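PDB 5BP8: Ent-copalyl diphosphate synthase from Streptomyces platensis, which belongs to the largely helical terpene cyclase family that is related to the squalene-hopene cyclases. Local coordinates for residues D386-L389 with S393-D396; P402-A407 with G493-K498; A434-R437 with S441-R444. All coordinates share one frame; numbering follows the deposited sequence. Where two conformers were deposited one is given.

Interaction 1 (D386-L389 with S393-D396); sequences DNQL and SWMD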
# COMPACT_ATOMS: atom_id res chain seq x y z
N ASP A 386 -1.98 3.11 25.22
CA ASP A 386 -3.21 2.42 25.54
C ASP A 386 -3.63 1.40 24.45
O ASP A 386 -4.36 0.46 24.73
CB ASP A 386 -4.34 3.43 25.77
CG ASP A 386 -4.04 4.41 26.90
OD1 ASP A 386 -4.80 5.40 27.02
OD2 ASP A 386 -3.05 4.23 27.66
N ASN A 387 -3.16 1.61 23.22
CA ASN A 387 -3.50 0.72 22.10
C ASN A 387 -2.48 -0.37 21.80
O ASN A 387 -2.68 -1.14 20.85
CB ASN A 387 -3.82 1.55 20.86
CG ASN A 387 -5.21 2.13 20.94
OD1 ASN A 387 -6.18 1.50 20.54
ND2 ASN A 387 -5.32 3.33 21.49
N GLN A 388 -1.42 -0.46 22.61
CA GLN A 388 -0.46 -1.56 22.52
C GLN A 388 -1.17 -2.85 22.93
O GLN A 388 -1.89 -2.88 23.93
CB GLN A 388 0.75 -1.35 23.44
CG GLN A 388 1.88 -2.36 23.24
CD GLN A 388 3.14 -2.03 24.04
OE1 GLN A 388 3.06 -1.39 25.07
NE2 GLN A 388 4.30 -2.50 23.58
N LEU A 389 -0.93 -3.92 22.17
CA LEU A 389 -1.56 -5.21 22.47
C LEU A 389 -0.88 -5.89 23.67
O LEU A 389 0.28 -5.61 24.00
CB LEU A 389 -1.56 -6.12 21.22
CG LEU A 389 -2.25 -5.47 20.01
CD1 LEU A 389 -1.96 -6.22 18.71
CD2 LEU A 389 -3.75 -5.37 20.24
N SER A 393 2.99 -5.97 20.89
CA SER A 393 2.93 -5.52 19.51
C SER A 393 1.87 -4.44 19.32
O SER A 393 1.08 -4.17 20.23
CB SER A 393 2.63 -6.72 18.60
OG SER A 393 1.29 -7.15 18.75
N TRP A 394 1.86 -3.84 18.12
CA TRP A 394 0.72 -3.06 17.67
C TRP A 394 0.30 -3.63 16.31
O TRP A 394 1.05 -4.37 15.70
CB TRP A 394 1.08 -1.58 17.45
CG TRP A 394 1.17 -0.71 18.70
CD1 TRP A 394 0.20 0.12 19.20
CD2 TRP A 394 2.31 -0.53 19.53
NE1 TRP A 394 0.67 0.78 20.32
CE2 TRP A 394 1.98 0.41 20.52
CE3 TRP A 394 3.59 -1.10 19.54
CZ2 TRP A 394 2.88 0.80 21.54
CZ3 TRP A 394 4.50 -0.70 20.51
CH2 TRP A 394 4.13 0.24 21.51
N MSE A 395 -0.90 -3.27 15.87
CA MSE A 395 -1.36 -3.53 14.49
C MSE A 395 -1.82 -2.20 13.95
O MSE A 395 -2.25 -1.33 14.71
CB MSE A 395 -2.53 -4.50 14.47
CG MSE A 395 -2.16 -5.97 14.37
SE MSE A 395 -1.11 -6.43 12.75
CE MSE A 395 -2.29 -6.41 11.19
N ASP A 396 -1.77 -2.05 12.63
CA ASP A 396 -2.16 -0.82 11.97
C ASP A 396 -3.03 -1.12 10.76
O ASP A 396 -2.83 -2.13 10.09
CB ASP A 396 -0.95 -0.02 11.50
CG ASP A 396 -1.34 1.29 10.84
OD1 ASP A 396 -1.97 2.11 11.52
OD2 ASP A 396 -0.99 1.52 9.65
O HOH W 1 -2.43 -1.90 18.06
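Asn387 and Gln388 meet Trp394 in a QW motif, the Gln-x-x-x-Gly-x-Trp loop of the squalene-hopene cyclase family, which here lies between helix 370-386 and helix 402-416. Asn387 contributes its backbone: its O lies 3.6 Å from Trp394 CD1 and accepts from a water 2.9 Å away. That water in turn accepts from Met395 N at 3.0 Å. The Asn387 amide turns back to the helix end, where ND2 is hydrogen-bonded to Trp383 O.

Gln388 spreads along one face of the indole. Its CA makes a CH-pi contact, 3.7 Å from the centroid of the Trp394 five-membered ring. CB lies over the CE2-CZ2 edge. CG stands anti to the backbone N (chi1 -172°) and the chain stays extended, carrying the amide across the six-membered ring until NE2 lies 3.4 Å from Trp394 CH2. The amide plane is tilted only 13° from the indole. Glutamine suits the place because its methylenes cover the ring while NE2 has hydrogens for two carbonyls, Gly392 O and Ala424 O, the latter on helix 422-435. The indole N-H is spent on Leu384 O.

Leu389 closes the loop with a nearly straight bond from its N to Ser393 O (2.8 Å, 162° at the hydrogen). Its CB points toward the 393-396 segment, and CD1 lies 3.4 Å from Ser393 OG, which is hydrogen-bonded to Asp391 OD1.

Interaction 2 (P402-A407 with G493-K498); sequences PYYATA and GLWHDK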
# COMPACT_ATOMS: atom_id res chain seq x y z
N PRO A 402 2.33 -6.93 11.54
CA PRO A 402 2.53 -6.31 12.85
C PRO A 402 3.94 -5.77 13.02
O PRO A 402 4.20 -4.96 13.96
CB PRO A 402 2.27 -7.45 13.81
CG PRO A 402 2.62 -8.68 13.07
CD PRO A 402 2.31 -8.41 11.62
N TYR A 403 4.87 -6.19 12.16
CA TYR A 403 6.25 -5.70 12.24
C TYR A 403 6.34 -4.24 11.84
O TYR A 403 7.10 -3.48 12.45
CB TYR A 403 7.21 -6.62 11.46
CG TYR A 403 7.10 -8.01 12.04
CD1 TYR A 403 7.65 -8.32 13.31
CD2 TYR A 403 6.38 -9.00 11.40
CE1 TYR A 403 7.50 -9.58 13.86
CE2 TYR A 403 6.23 -10.26 11.94
CZ TYR A 403 6.78 -10.55 13.17
OH TYR A 403 6.60 -11.81 13.69
N TYR A 404 5.55 -3.84 10.84
CA TYR A 404 5.46 -2.41 10.48
C TYR A 404 4.89 -1.59 11.63
O TYR A 404 5.51 -0.58 12.06
CB TYR A 404 4.57 -2.19 9.25
CG TYR A 404 4.43 -0.74 8.85
CD1 TYR A 404 5.51 -0.04 8.38
CD2 TYR A 404 3.21 -0.07 8.96
CE1 TYR A 404 5.40 1.29 8.00
CE2 TYR A 404 3.09 1.28 8.59
CZ TYR A 404 4.19 1.95 8.13
OH TYR A 404 4.18 3.26 7.71
N ALA A 405 3.71 -2.00 12.10
CA ALA A 405 2.96 -1.22 13.11
C ALA A 405 3.77 -1.10 14.41
O ALA A 405 3.90 0.01 14.99
CB ALA A 405 1.61 -1.84 13.37
N THR A 406 4.39 -2.21 14.80
CA THR A 406 5.14 -2.23 16.06
C THR A 406 6.40 -1.36 15.97
O THR A 406 6.73 -0.63 16.93
CB THR A 406 5.49 -3.67 16.47
OG1 THR A 406 4.28 -4.44 16.55
CG2 THR A 406 6.16 -3.69 17.86
N ALA A 407 7.10 -1.42 14.85
CA ALA A 407 8.25 -0.57 14.65
C ALA A 407 7.84 0.90 14.67
O ALA A 407 8.49 1.70 15.38
CB ALA A 407 8.96 -0.87 13.35
N GLY A 493 4.23 -7.81 -1.50
CA GLY A 493 3.37 -6.69 -1.16
C GLY A 493 2.70 -6.90 0.19
O GLY A 493 2.09 -7.94 0.42
N LEU A 494 2.85 -5.93 1.08
CA LEU A 494 2.26 -5.98 2.41
C LEU A 494 1.44 -4.73 2.77
O LEU A 494 0.74 -4.72 3.78
CB LEU A 494 3.36 -6.18 3.44
CG LEU A 494 4.23 -7.44 3.33
CD1 LEU A 494 5.30 -7.41 4.39
CD2 LEU A 494 3.37 -8.67 3.50
N TRP A 495 1.54 -3.69 1.97
CA TRP A 495 0.81 -2.45 2.21
C TRP A 495 -0.60 -2.54 1.67
O TRP A 495 -0.79 -2.95 0.52
CB TRP A 495 1.53 -1.27 1.58
CG TRP A 495 2.86 -1.01 2.19
CD1 TRP A 495 3.98 -1.77 2.07
CD2 TRP A 495 3.23 0.11 3.00
NE1 TRP A 495 5.00 -1.21 2.77
CE2 TRP A 495 4.58 -0.05 3.34
CE3 TRP A 495 2.53 1.23 3.47
CZ2 TRP A 495 5.26 0.86 4.17
CZ3 TRP A 495 3.21 2.14 4.30
CH2 TRP A 495 4.56 1.95 4.62
N HIS A 496 -1.58 -2.16 2.48
CA HIS A 496 -2.98 -2.26 2.03
C HIS A 496 -3.34 -1.29 0.92
O HIS A 496 -3.16 -0.07 1.04
CB HIS A 496 -3.96 -2.05 3.19
CG HIS A 496 -4.02 -3.19 4.15
ND1 HIS A 496 -4.76 -3.15 5.30
CD2 HIS A 496 -3.41 -4.40 4.14
CE1 HIS A 496 -4.61 -4.28 5.97
NE2 HIS A 496 -3.81 -5.07 5.27
N ASP A 497 -3.87 -1.82 -0.19
CA ASP A 497 -4.63 -0.98 -1.11
C ASP A 497 -5.80 -1.80 -1.66
O ASP A 497 -6.67 -2.21 -0.89
CB ASP A 497 -3.73 -0.32 -2.18
CG ASP A 497 -4.51 0.64 -3.07
OD1 ASP A 497 -5.43 1.30 -2.54
OD2 ASP A 497 -4.32 0.65 -4.29
N LYS A 498 -5.88 -2.04 -2.96
CA LYS A 498 -6.93 -2.89 -3.47
C LYS A 498 -6.67 -4.31 -3.01
O LYS A 498 -7.54 -4.96 -2.43
CB LYS A 498 -6.96 -2.82 -5.03
CG LYS A 498 -7.36 -1.46 -5.59
CD LYS A 498 -8.83 -1.18 -5.43
CE LYS A 498 -9.16 0.27 -5.77
NZ LYS A 498 -8.90 0.55 -7.20
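A single pair of aromatic side chains, Tyr404 and Trp495, makes the whole contact, although the nearest CA atoms of the segments, those of Tyr404 and Leu494, are 9.4 Å apart. It joins the first turn of helix 402-416 to the small antiparallel hairpin of strands 495-496 and 500-501, where Leu494 and Trp495 both face Tyr501 in a classic beta bulge. Two long, flat side chains, one from each backbone, bridge this distance. Tyr404 holds CG anti to its backbone N (chi1 179°), which sends the phenol out toward the hairpin. The six-membered rings meet obliquely, with planes at 57° and centroids 4.7 Å apart. The touching corner of the indole is Trp495 CH2, 3.4 Å from Tyr404 OH and 3.5 Å from Tyr404 CZ. His399 completes the cluster, stacking on Tyr404 and meeting Trp495 edge-to-face, while Glu450 accepts from Trp495 NE1 and so satisfies this buried donor.

On the helix side, Thr406 doubles the grip on the opening turn: its hydroxyl, on a short side chain close to the helix backbone, can reach back to the carbonyl four residues earlier. Pro402 O therefore accepts two bonds, from opposite faces of its plane, Thr406 N at 2.9 Å and Thr406 OG1 at 2.6 Å.

Interaction 3 (A434-R437 with S441-R444); sequences ATQR and SWGR. With SO4 (sulfate ion), chain F.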
# COMPACT_ATOMS: atom_id res chain seq x y z
N ALA A 434 10.96 -12.55 20.68
CA ALA A 434 10.13 -13.74 20.78
C ALA A 434 9.62 -14.21 19.43
O ALA A 434 9.28 -15.38 19.28
CB ALA A 434 8.95 -13.45 21.68
N THR A 435 9.54 -13.31 18.46
CA THR A 435 8.95 -13.63 17.15
C THR A 435 9.97 -13.86 16.05
O THR A 435 9.59 -14.20 14.91
CB THR A 435 8.00 -12.51 16.69
OG1 THR A 435 8.69 -11.26 16.70
CG2 THR A 435 6.76 -12.44 17.56
N GLN A 436 11.25 -13.68 16.35
CA GLN A 436 12.29 -13.88 15.34
C GLN A 436 12.29 -15.33 14.83
O GLN A 436 12.15 -16.26 15.60
CB GLN A 436 13.66 -13.50 15.89
CG GLN A 436 14.73 -13.43 14.84
CD GLN A 436 16.03 -12.87 15.36
OE1 GLN A 436 16.31 -12.90 16.57
NE2 GLN A 436 16.83 -12.33 14.45
N ARG A 437 12.40 -15.49 13.51
CA ARG A 437 12.43 -16.81 12.90
C ARG A 437 13.82 -17.43 13.06
O ARG A 437 14.79 -16.73 13.37
CB ARG A 437 12.04 -16.75 11.42
CG ARG A 437 10.60 -16.31 11.23
CD ARG A 437 10.26 -15.99 9.78
NE ARG A 437 8.83 -15.75 9.62
CZ ARG A 437 7.92 -16.70 9.41
NH1 ARG A 437 8.27 -18.00 9.30
NH2 ARG A 437 6.63 -16.34 9.28
N SER A 441 15.45 -13.96 10.32
CA SER A 441 14.48 -13.06 9.71
C SER A 441 13.24 -12.87 10.58
O SER A 441 13.05 -13.52 11.59
CB SER A 441 14.06 -13.59 8.34
OG SER A 441 13.21 -14.73 8.48
N TRP A 442 12.40 -11.92 10.17
CA TRP A 442 11.07 -11.80 10.71
C TRP A 442 10.11 -11.65 9.54
O TRP A 442 10.49 -11.16 8.47
CB TRP A 442 10.90 -10.55 11.57
CG TRP A 442 11.45 -10.54 12.99
CD1 TRP A 442 10.76 -10.76 14.14
CD2 TRP A 442 12.78 -10.20 13.37
NE1 TRP A 442 11.57 -10.56 15.24
CE2 TRP A 442 12.82 -10.22 14.79
CE3 TRP A 442 13.93 -9.84 12.66
CZ2 TRP A 442 13.97 -9.93 15.50
CZ3 TRP A 442 15.08 -9.54 13.38
CH2 TRP A 442 15.09 -9.60 14.79
N GLY A 443 8.87 -12.06 9.77
CA GLY A 443 7.80 -11.73 8.89
C GLY A 443 6.54 -12.51 9.18
O GLY A 443 6.59 -13.58 9.79
N ARG A 444 5.42 -11.96 8.72
CA ARG A 444 4.11 -12.53 9.00
C ARG A 444 3.90 -13.91 8.37
O ARG A 444 3.54 -14.87 9.08
CB ARG A 444 3.01 -11.58 8.51
CG ARG A 444 1.63 -12.13 8.82
CD ARG A 444 0.52 -11.15 8.52
NE ARG A 444 -0.77 -11.84 8.63
CZ ARG A 444 -1.96 -11.23 8.54
NH1 ARG A 444 -2.06 -9.92 8.37
NH2 ARG A 444 -3.06 -11.96 8.64
S SO4 F . 11.60 -20.36 10.54
O1 SO4 F . 11.42 -20.23 12.03
O2 SO4 F . 12.98 -19.90 10.09
O3 SO4 F . 10.58 -19.62 9.76
O4 SO4 F . 11.52 -21.80 10.17
O HOH W 2 8.54 -13.44 12.50
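Arg437 places CG anti to its own carbonyl carbon (chi1 -65°) and then runs extended from CG to NE, so that the guanidinium travels past Ser441 and arrives at Gly443. In Gln436, CG lies anti to the backbone N, and the straight chain follows the indole of Trp442.

The arginine holds one oxygen side-on with two nitrogens, NE at 3.1 Å and NH2 at 2.8 Å from Gly443 O. That oxygen lies in the guanidinium plane, yet both donors approach it from the same face of the carbonyl, NH2 well above its plane. Arginine suits this partly exposed place because NE and NH2 lie side by side in one plane and can share a single carbonyl. NH1 reaches outward instead, donating to sulfate O3 at 2.9 Å. The sulfate, probably from the crystallisation liquor, also accepts from Ala438 N.

Gln436, Gly440 and Trp442 form a QW motif, characteristic of squalene-hopene cyclase relatives, between helix 422-435 and helix 449-461. The glutamine amide stacks on the indole, planes 12° apart, with NE2 3.3 Å from Trp442 CH2. Gly440 O takes a bond from this NE2, and Ser474 OG pairs with OE1. Trp442 NE1 donates to Ala432 O. Thr435 OG1, which is hydrogen-bonded to Trp431 O, sits at the indole edge and in its plane, 3.3 Å from Trp442 CD1. A backbone bond from Arg437 N to Ser441 O, 2.8 Å long and 160° at the hydrogen, draws the loop together, and a water donating to Thr435 O accepts from Gly443 N at 3.1 Å.

Interactions 1 and 3 are two copies of one kind of loop, at the ends of helices 370-386 and 422-435, partly buried and with centres 20 Å and 21 Å from the centre of the chain; interaction 2 is buried, about 8 Å from it. Polar backbone bonds, a water bridge and a glutamine laid on an indole shape the two loops, whereas interaction 2 relies on aromatic packing alone across its segments. Helix 402-416 connects all three. Its Thr406 OG1 probably accepts a bond from Trp394 N of interaction 1, at 2.9 Å, and Tyr403 packs against interaction 3, its CE1 3.5 Å from Trp442 CD1. Interactions 1 and 3 do not touch, their nearest atoms being about 5 Å apart.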